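Side-chain contacts in arginyl-trna synthetase (Thermus thermophilus, PDB 1IQ0), which probably catalyses the ATP-dependent attachment of L-arginine to tRNA(Arg), as a monomeric class I aminoacyl-tRNA synthetase: residues A254-S259 and L274-S279; K304-Q309 and R365-L370; N540-A545 and E564-L569. All coordinates share one frame; numbering follows the deposited sequence.

Overall arrangement
Contacts 1 and 2 are neighbours, their centres 10 Å apart, and both belong to the class I catalytic domain. Contact 3 is in the DALR anticodon binding domain, about 53 Å from contact 2 and 63 Å from contact 1 between centres, on the opposite side of the chain's centre. The touching residues are mostly buried throughout; only Glu257 of contact 1 is partly exposed. Met276 joins the first two contacts, its CE lying 3.7 Å from Ile306 CD1. Contacts 1 and 2 are mainly aliphatic packing, with Glu257 and Gln309 lending their methylenes and sending their polar ends to partners outside, whereas contact 3 places a tyrosine hydroxyl against an arginine chain beside a shared glutamate.

Contact 1 (A254-S259 and L274-S279); sequences ALLEQS and LVMDAS
The carboxylate of Glu257 has a methyl group over one of its faces: Leu274 CD2 stands almost directly off that plane, 3.9 Å from Glu257 CD. The same methyl is 3.8 Å from Glu257 CG, so it packs on the last methylene as well as on the flat group. The oxygen OE1 has its polar partner outside the contact, a salt bridge to Arg264. The arrangement is a helix end laid against a small antiparallel sheet. Helix 248-256 runs into a type I turn, Leu256 to Ser259, and the chain then enters strand 262-263, which pairs with strand 274-277; strand 289-291 flanks the latter on its other side. The evidence for this order is the backbone bonding of Val275 to Phe263 and of Met276 to Phe290.

The apolar half of the contact is made by Leu256 and Met276. The terminal methyl of Met276 is equally near both branches of the leucine, with CE 3.5 Å from Leu256 CD1 and likewise from CD2, and thus sits at the fork of the isobutyl group. It arrives there because the thioether chain, extended through its first two torsions, bends at the last one (chi3 -73°), turning CE toward the helix. Val262, on the adjoining strand, touches Leu256, Glu257, Leu274 and Met276 alike and so lies alongside both pairs.

Beyond the touching residues, the strand ends in an Asx turn closed by a second carboxylate. Asp277 OD2 accepts from Ser279 N at 3.0 Å, from above the carboxylate plane (49° out of it). Ser279 OG also donates to Asp277 OD2, at 2.7 Å, approaching on the syn side and from the same face as the amide.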
loop_
_atom_site.group_PDB
_atom_site.type_symbol
_atom_site.label_atom_id
_atom_site.label_comp_id
_atom_site.label_asym_id
_atom_site.label_seq_id
_atom_site.Cartn_x
_atom_site.Cartn_y
_atom_site.Cartn_z
ATOM N N ALA A 254 -3.046 7.687 32.611
ATOM C CA ALA A 254 -2.692 8.795 33.494
ATOM C C ALA A 254 -2.679 10.110 32.728
ATOM O O ALA A 254 -3.097 11.138 33.247
ATOM C CB ALA A 254 -1.326 8.550 34.138
ATOM N N LEU A 255 -2.200 10.079 31.491
ATOM C CA LEU A 255 -2.154 11.293 30.687
ATOM C C LEU A 255 -3.576 11.744 30.336
ATOM O O LEU A 255 -3.898 12.928 30.427
ATOM C CB LEU A 255 -1.331 11.048 29.419
ATOM C CG LEU A 255 -1.208 12.195 28.412
ATOM C CD1 LEU A 255 -0.649 13.444 29.087
ATOM C CD2 LEU A 255 -0.306 11.752 27.267
ATOM N N LEU A 256 -4.438 10.799 29.973
ATOM C CA LEU A 256 -5.820 11.128 29.619
ATOM C C LEU A 256 -6.661 11.654 30.791
ATOM O O LEU A 256 -7.472 12.572 30.616
ATOM C CB LEU A 256 -6.504 9.906 29.003
ATOM C CG LEU A 256 -5.990 9.535 27.613
ATOM C CD1 LEU A 256 -6.555 8.192 27.164
ATOM C CD2 LEU A 256 -6.387 10.643 26.652
ATOM N N GLU A 257 -6.474 11.085 31.980
ATOM C CA GLU A 257 -7.241 11.528 33.144
ATOM C C GLU A 257 -6.948 12.976 33.527
ATOM O O GLU A 257 -7.623 13.539 34.384
ATOM C CB GLU A 257 -6.988 10.612 34.347
ATOM C CG GLU A 257 -7.427 9.177 34.120
ATOM C CD GLU A 257 -7.331 8.322 35.372
ATOM O OE1 GLU A 257 -8.132 8.547 36.306
ATOM O OE2 GLU A 257 -6.454 7.428 35.425
ATOM N N GLN A 258 -5.938 13.570 32.901
ATOM C CA GLN A 258 -5.594 14.966 33.162
ATOM C C GLN A 258 -6.616 15.858 32.471
ATOM O O GLN A 258 -6.773 17.030 32.816
ATOM C CB GLN A 258 -4.209 15.300 32.610
ATOM C CG GLN A 258 -3.051 14.850 33.475
ATOM C CD GLN A 258 -1.712 15.053 32.791
ATOM O OE1 GLN A 258 -1.464 16.093 32.164
ATOM N NE2 GLN A 258 -0.837 14.066 32.910
ATOM N N SER A 259 -7.299 15.295 31.481
ATOM C CA SER A 259 -8.304 16.027 30.725
ATOM C C SER A 259 -9.626 16.127 31.466
ATOM O O SER A 259 -10.070 15.170 32.099
ATOM C CB SER A 259 -8.552 15.351 29.375
ATOM O OG SER A 259 -9.664 15.934 28.721
ATOM N N LEU A 274 -14.256 4.474 33.735
ATOM C CA LEU A 274 -13.499 5.651 33.313
ATOM C C LEU A 274 -13.882 5.868 31.862
ATOM O O LEU A 274 -13.711 4.983 31.025
ATOM C CB LEU A 274 -11.987 5.429 33.419
ATOM C CG LEU A 274 -11.155 6.626 32.942
ATOM C CD1 LEU A 274 -11.425 7.814 33.856
ATOM C CD2 LEU A 274 -9.673 6.287 32.933
ATOM N N VAL A 275 -14.404 7.047 31.563
ATOM C CA VAL A 275 -14.841 7.334 30.212
ATOM C C VAL A 275 -14.215 8.593 29.630
ATOM O O VAL A 275 -13.781 9.489 30.358
ATOM C CB VAL A 275 -16.382 7.458 30.178
ATOM C CG1 VAL A 275 -16.826 8.611 31.059
ATOM C CG2 VAL A 275 -16.860 7.653 28.761
ATOM N N MET A 276 -14.169 8.640 28.303
ATOM C CA MET A 276 -13.626 9.777 27.573
ATOM C C MET A 276 -14.768 10.420 26.786
ATOM O O MET A 276 -15.407 9.763 25.958
ATOM C CB MET A 276 -12.544 9.320 26.590
ATOM C CG MET A 276 -11.879 10.464 25.838
ATOM S SD MET A 276 -10.794 9.913 24.509
ATOM C CE MET A 276 -9.425 9.270 25.447
ATOM N N ASP A 277 -15.031 11.695 27.049
ATOM C CA ASP A 277 -16.090 12.414 26.342
ATOM C C ASP A 277 -15.483 13.012 25.081
ATOM O O ASP A 277 -14.742 13.994 25.143
ATOM C CB ASP A 277 -16.661 13.525 27.234
ATOM C CG ASP A 277 -17.752 14.340 26.542
ATOM O OD1 ASP A 277 -18.153 15.380 27.103
ATOM O OD2 ASP A 277 -18.206 13.944 25.447
ATOM N N ALA A 278 -15.797 12.412 23.938
ATOM C CA ALA A 278 -15.269 12.874 22.658
ATOM C C ALA A 278 -16.094 13.981 21.993
ATOM O O ALA A 278 -15.718 14.468 20.925
ATOM C CB ALA A 278 -15.144 11.685 21.697
ATOM N N SER A 279 -17.201 14.386 22.609
ATOM C CA SER A 279 -18.050 15.416 22.004
ATOM C C SER A 279 -17.384 16.769 21.742
ATOM O O SER A 279 -17.674 17.419 20.739
ATOM C CB SER A 279 -19.328 15.624 22.833
ATOM O OG SER A 279 -19.055 16.184 24.106
#

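Contact 2 (K304-Q309 and R365-L370); sequences KDIAFQ and RAALAL
Ala367 has more surface buried here than any other residue of the two helical segments, and its single methyl takes up most of the packing with Ile306. Three carbons of the isoleucine bear on that methyl from one side: Ile306 CD1 is 3.6 Å from Ala367 CB, CG1 is 3.7 Å from it, and CG2 follows at 3.8 Å. Such nearly equal spacing shows that the alanine methyl rests against the whole outer part of the branched chain and does not meet just one end of it. Ile306 achieves this with CG1 beside its own backbone N (chi1 -69°) and CD1 carried onward in an extended chain, which spreads both branches across Ala367. Because the alanine ends at CB, the backbones come close: the CA atoms of Ile306 and Ala367 are 6.8 Å apart, the nearest such pair across the segments.

Leu368, next along the helix, supplies the flank. Its CD1 lies 4.2 Å from Gln309 CG, a looser contact with the aliphatic part of the glutamine. The amide end of Gln309 is occupied in another direction, its NE2 being hydrogen-bonded to Thr349 OG1 on strand 348-354. The buried NE2 thus has a partner on the sheet, while the CG methylene packs on the other helix.

Met276 of the neighbouring small sheet touches both Ile306 and Ala367, and Leu256 also reaches Ile306, so the interface is closed on that side by apolar side chains. Helix 361-370 lies in the connection from strand 348-354 to strand 380-390, which are adjacent and parallel in the mixed sheet. The contact therefore packs helix 301-312 against the helical part of a beta-alpha-beta crossover, the recurring unit of the Rossmann-like fold in class I synthetases.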
loop_
_atom_site.group_PDB
_atom_site.type_symbol
_atom_site.label_atom_id
_atom_site.label_comp_id
_atom_site.label_asym_id
_atom_site.label_seq_id
_atom_site.Cartn_x
_atom_site.Cartn_y
_atom_site.Cartn_z
ATOM N N LYS A 304 -6.262 0.608 25.046
ATOM C CA LYS A 304 -5.010 0.020 24.579
ATOM C C LYS A 304 -4.610 0.548 23.200
ATOM O O LYS A 304 -3.420 0.738 22.938
ATOM C CB LYS A 304 -5.099 -1.514 24.561
ATOM C CG LYS A 304 -5.246 -2.129 25.956
ATOM C CD LYS A 304 -4.929 -3.626 25.978
ATOM C CE LYS A 304 -3.481 -3.903 25.571
ATOM N NZ LYS A 304 -2.463 -3.180 26.413
ATOM N N ASP A 305 -5.588 0.783 22.321
ATOM C CA ASP A 305 -5.275 1.317 20.992
ATOM C C ASP A 305 -4.719 2.728 21.146
ATOM O O ASP A 305 -3.781 3.117 20.450
ATOM C CB ASP A 305 -6.516 1.353 20.090
ATOM C CG ASP A 305 -6.956 -0.034 19.639
ATOM O OD1 ASP A 305 -6.100 -0.943 19.579
ATOM O OD2 ASP A 305 -8.153 -0.213 19.331
ATOM N N ILE A 306 -5.302 3.494 22.064
ATOM C CA ILE A 306 -4.835 4.853 22.311
ATOM C C ILE A 306 -3.390 4.855 22.823
ATOM O O ILE A 306 -2.555 5.613 22.331
ATOM C CB ILE A 306 -5.748 5.579 23.329
ATOM C CG1 ILE A 306 -7.114 5.835 22.692
ATOM C CG2 ILE A 306 -5.120 6.914 23.755
ATOM C CD1 ILE A 306 -8.180 6.283 23.689
ATOM N N ALA A 307 -3.102 3.999 23.801
ATOM C CA ALA A 307 -1.762 3.895 24.377
ATOM C C ALA A 307 -0.709 3.649 23.294
ATOM O O ALA A 307 0.299 4.351 23.219
ATOM C CB ALA A 307 -1.716 2.754 25.406
ATOM N N PHE A 308 -0.962 2.643 22.462
ATOM C CA PHE A 308 -0.066 2.265 21.377
ATOM C C PHE A 308 0.096 3.414 20.372
ATOM O O PHE A 308 1.201 3.697 19.918
ATOM C CB PHE A 308 -0.612 1.004 20.691
ATOM C CG PHE A 308 0.359 0.342 19.744
ATOM C CD1 PHE A 308 1.725 0.351 20.000
ATOM C CD2 PHE A 308 -0.109 -0.354 18.627
ATOM C CE1 PHE A 308 2.613 -0.327 19.156
ATOM C CE2 PHE A 308 0.769 -1.033 17.784
ATOM C CZ PHE A 308 2.130 -1.020 18.049
ATOM N N GLN A 309 -1.007 4.069 20.024
ATOM C CA GLN A 309 -0.958 5.201 19.099
ATOM C C GLN A 309 -0.063 6.296 19.687
ATOM O O GLN A 309 0.705 6.927 18.968
ATOM C CB GLN A 309 -2.360 5.774 18.881
ATOM C CG GLN A 309 -2.431 6.942 17.899
ATOM C CD GLN A 309 -2.125 6.522 16.468
ATOM O OE1 GLN A 309 -2.529 5.445 16.029
ATOM N NE2 GLN A 309 -1.422 7.379 15.732
ATOM N N ARG A 365 -8.368 9.762 17.185
ATOM C CA ARG A 365 -8.432 11.152 16.748
ATOM C C ARG A 365 -8.781 12.024 17.946
ATOM O O ARG A 365 -8.057 12.964 18.280
ATOM C CB ARG A 365 -9.504 11.325 15.667
ATOM C CG ARG A 365 -8.967 11.620 14.273
ATOM C CD ARG A 365 -8.191 10.444 13.694
ATOM N NE ARG A 365 -7.622 10.755 12.383
ATOM C CZ ARG A 365 -8.336 11.041 11.298
ATOM N NH1 ARG A 365 -9.661 11.058 11.355
ATOM N NH2 ARG A 365 -7.724 11.314 10.153
ATOM N N ALA A 366 -9.895 11.693 18.593
ATOM C CA ALA A 366 -10.367 12.440 19.753
ATOM C C ALA A 366 -9.378 12.354 20.903
ATOM O O ALA A 366 -9.159 13.339 21.610
ATOM C CB ALA A 366 -11.727 11.906 20.198
ATOM N N ALA A 367 -8.785 11.174 21.088
ATOM C CA ALA A 367 -7.825 10.974 22.162
ATOM C C ALA A 367 -6.605 11.862 21.947
ATOM O O ALA A 367 -6.118 12.505 22.885
ATOM C CB ALA A 367 -7.414 9.506 22.238
ATOM N N LEU A 368 -6.107 11.899 20.716
ATOM C CA LEU A 368 -4.954 12.737 20.418
ATOM C C LEU A 368 -5.291 14.218 20.645
ATOM O O LEU A 368 -4.472 14.965 21.168
ATOM C CB LEU A 368 -4.483 12.511 18.976
ATOM C CG LEU A 368 -3.673 11.238 18.716
ATOM C CD1 LEU A 368 -3.627 10.958 17.224
ATOM C CD2 LEU A 368 -2.263 11.392 19.281
ATOM N N ALA A 369 -6.492 14.642 20.264
ATOM C CA ALA A 369 -6.884 16.043 20.457
ATOM C C ALA A 369 -7.039 16.388 21.944
ATOM O O ALA A 369 -6.475 17.374 22.425
ATOM C CB ALA A 369 -8.191 16.341 19.707
ATOM N N LEU A 370 -7.790 15.567 22.673
ATOM C CA LEU A 370 -8.008 15.799 24.099
ATOM C C LEU A 370 -6.706 15.803 24.895
ATOM O O LEU A 370 -6.591 16.487 25.915
ATOM C CB LEU A 370 -8.953 14.739 24.665
ATOM C CG LEU A 370 -10.380 14.841 24.125
ATOM C CD1 LEU A 370 -11.200 13.643 24.573
ATOM C CD2 LEU A 370 -11.004 16.145 24.614
#

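Contact 3 (N540-A545 and E564-L569); sequences NAYYNA and ELRLSL
Within the helical DALR anticodon binding domain, the C-terminal end of helix 525-544 meets the early part of helix 562-583 through one long side chain, that of Tyr542. The tyrosine has the largest buried area of the contact, and it is the outer end of its ring that reaches the other helix. Tyr542 OH lies 3.4 Å from Arg566 CG and 3.8 Å from Arg566 NE, so the hydroxyl rests alongside the aliphatic stem of the arginine. The arginine stem is straight from CG to NE (chi2 180°), which carries the guanidinium past the phenol instead of over its ring. The two planes stand 77° apart, a steep angle that rules out a parallel stack.

Leu569, three residues further along the helix, adds a methyl to the same end of the tyrosine: its CD2 is 3.8 Å from Tyr542 OH and 4.1 Å from Tyr542 CZ, in an oblique approach. The polar ends converge on Glu502, whose OE1 is hydrogen-bonded to Tyr542 OH and forms a salt bridge with Arg566 NE. This acid probably steadies the charge of the buried guanidinium, whose NH1 is bonded in turn to Pro554 O.

Helix 500-509, which carries Glu502, also packs Tyr501 and Leu505 on Tyr542 and Leu509 on Leu569. Helix 470-487 borders both helices, with Ile483 touching Tyr543 and Ala487 touching Leu567, and the short strands 546-547 and 550-551 lie in the connection between the two helices.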
loop_
_atom_site.group_PDB
_atom_site.type_symbol
_atom_site.label_atom_id
_atom_site.label_comp_id
_atom_site.label_asym_id
_atom_site.label_seq_id
_atom_site.Cartn_x
_atom_site.Cartn_y
_atom_site.Cartn_z
ATOM N N ASN A 540 1.647 -1.778 -25.787
ATOM C CA ASN A 540 1.222 -2.837 -26.690
ATOM C C ASN A 540 0.615 -2.323 -28.000
ATOM O O ASN A 540 0.927 -2.843 -29.072
ATOM C CB ASN A 540 0.241 -3.778 -25.981
ATOM C CG ASN A 540 0.947 -4.742 -25.045
ATOM O OD1 ASN A 540 2.018 -5.254 -25.363
ATOM N ND2 ASN A 540 0.350 -5.000 -23.896
ATOM N N ALA A 541 -0.246 -1.312 -27.917
ATOM C CA ALA A 541 -0.861 -0.742 -29.111
ATOM C C ALA A 541 0.247 -0.129 -29.970
ATOM O O ALA A 541 0.232 -0.223 -31.195
ATOM C CB ALA A 541 -1.879 0.335 -28.721
ATOM N N TYR A 542 1.207 0.503 -29.307
ATOM C CA TYR A 542 2.335 1.124 -29.982
ATOM C C TYR A 542 3.155 0.046 -30.702
ATOM O O TYR A 542 3.452 0.167 -31.887
ATOM C CB TYR A 542 3.206 1.847 -28.951
ATOM C CG TYR A 542 4.480 2.455 -29.492
ATOM C CD1 TYR A 542 4.453 3.638 -30.241
ATOM C CD2 TYR A 542 5.720 1.870 -29.222
ATOM C CE1 TYR A 542 5.625 4.224 -30.699
ATOM C CE2 TYR A 542 6.899 2.447 -29.677
ATOM C CZ TYR A 542 6.844 3.628 -30.415
ATOM O OH TYR A 542 8.011 4.217 -30.847
ATOM N N TYR A 543 3.504 -1.018 -29.981
ATOM C CA TYR A 543 4.295 -2.108 -30.556
ATOM C C TYR A 543 3.584 -2.834 -31.707
ATOM O O TYR A 543 4.201 -3.159 -32.719
ATOM C CB TYR A 543 4.638 -3.131 -29.476
ATOM C CG TYR A 543 5.454 -4.310 -29.978
ATOM C CD1 TYR A 543 6.847 -4.252 -30.019
ATOM C CD2 TYR A 543 4.829 -5.487 -30.397
ATOM C CE1 TYR A 543 7.598 -5.333 -30.455
ATOM C CE2 TYR A 543 5.576 -6.581 -30.841
ATOM C CZ TYR A 543 6.959 -6.493 -30.865
ATOM O OH TYR A 543 7.704 -7.556 -31.310
ATOM N N ASN A 544 2.290 -3.083 -31.536
ATOM C CA ASN A 544 1.496 -3.788 -32.532
ATOM C C ASN A 544 1.037 -2.986 -33.750
ATOM O O ASN A 544 0.579 -3.576 -34.723
ATOM C CB ASN A 544 0.253 -4.409 -31.875
ATOM C CG ASN A 544 0.604 -5.456 -30.840
ATOM O OD1 ASN A 544 1.537 -6.237 -31.022
ATOM N ND2 ASN A 544 -0.151 -5.486 -29.746
ATOM N N ALA A 545 1.147 -1.662 -33.702
ATOM C CA ALA A 545 0.688 -0.827 -34.813
ATOM C C ALA A 545 1.240 -1.257 -36.170
ATOM O O ALA A 545 2.424 -1.578 -36.299
ATOM C CB ALA A 545 1.044 0.634 -34.552
ATOM N N GLU A 564 17.317 5.442 -32.861
ATOM C CA GLU A 564 17.793 5.895 -31.561
ATOM C C GLU A 564 16.627 6.470 -30.746
ATOM O O GLU A 564 16.490 6.185 -29.559
ATOM C CB GLU A 564 18.882 6.962 -31.734
ATOM C CG GLU A 564 20.225 6.469 -32.278
ATOM C CD GLU A 564 20.136 5.840 -33.668
ATOM O OE1 GLU A 564 19.280 6.255 -34.476
ATOM O OE2 GLU A 564 20.942 4.934 -33.956
ATOM N N LEU A 565 15.786 7.278 -31.382
ATOM C CA LEU A 565 14.639 7.858 -30.691
ATOM C C LEU A 565 13.736 6.768 -30.117
ATOM O O LEU A 565 13.338 6.835 -28.950
ATOM C CB LEU A 565 13.819 8.733 -31.644
ATOM C CG LEU A 565 12.425 9.139 -31.152
ATOM C CD1 LEU A 565 12.528 9.965 -29.871
ATOM C CD2 LEU A 565 11.723 9.931 -32.233
ATOM N N ARG A 566 13.412 5.766 -30.934
ATOM C CA ARG A 566 12.546 4.686 -30.479
ATOM C C ARG A 566 13.187 3.831 -29.400
ATOM O O ARG A 566 12.498 3.358 -28.494
ATOM C CB ARG A 566 12.083 3.829 -31.662
ATOM C CG ARG A 566 11.007 4.551 -32.466
ATOM C CD ARG A 566 10.490 3.781 -33.661
ATOM N NE ARG A 566 9.434 4.559 -34.305
ATOM C CZ ARG A 566 9.097 4.461 -35.586
ATOM N NH1 ARG A 566 9.731 3.605 -36.387
ATOM N NH2 ARG A 566 8.134 5.231 -36.063
ATOM N N LEU A 567 14.501 3.644 -29.474
ATOM C CA LEU A 567 15.195 2.858 -28.462
ATOM C C LEU A 567 15.145 3.580 -27.108
ATOM O O LEU A 567 14.931 2.947 -26.074
ATOM C CB LEU A 567 16.646 2.596 -28.880
ATOM C CG LEU A 567 16.856 1.501 -29.935
ATOM C CD1 LEU A 567 18.297 1.505 -30.414
ATOM C CD2 LEU A 567 16.497 0.144 -29.342
ATOM N N SER A 568 15.335 4.900 -27.112
ATOM C CA SER A 568 15.292 5.671 -25.867
ATOM C C SER A 568 13.875 5.685 -25.295
ATOM O O SER A 568 13.685 5.650 -24.080
ATOM C CB SER A 568 15.770 7.107 -26.096
ATOM O OG SER A 568 17.155 7.138 -26.390
ATOM N N LEU A 569 12.881 5.729 -26.175
ATOM C CA LEU A 569 11.493 5.722 -25.733
ATOM C C LEU A 569 11.163 4.346 -25.157
ATOM O O LEU A 569 10.466 4.233 -24.146
ATOM C CB LEU A 569 10.567 6.032 -26.904
ATOM C CG LEU A 569 9.080 6.196 -26.601
ATOM C CD1 LEU A 569 8.883 7.293 -25.555
ATOM C CD2 LEU A 569 8.341 6.542 -27.893
#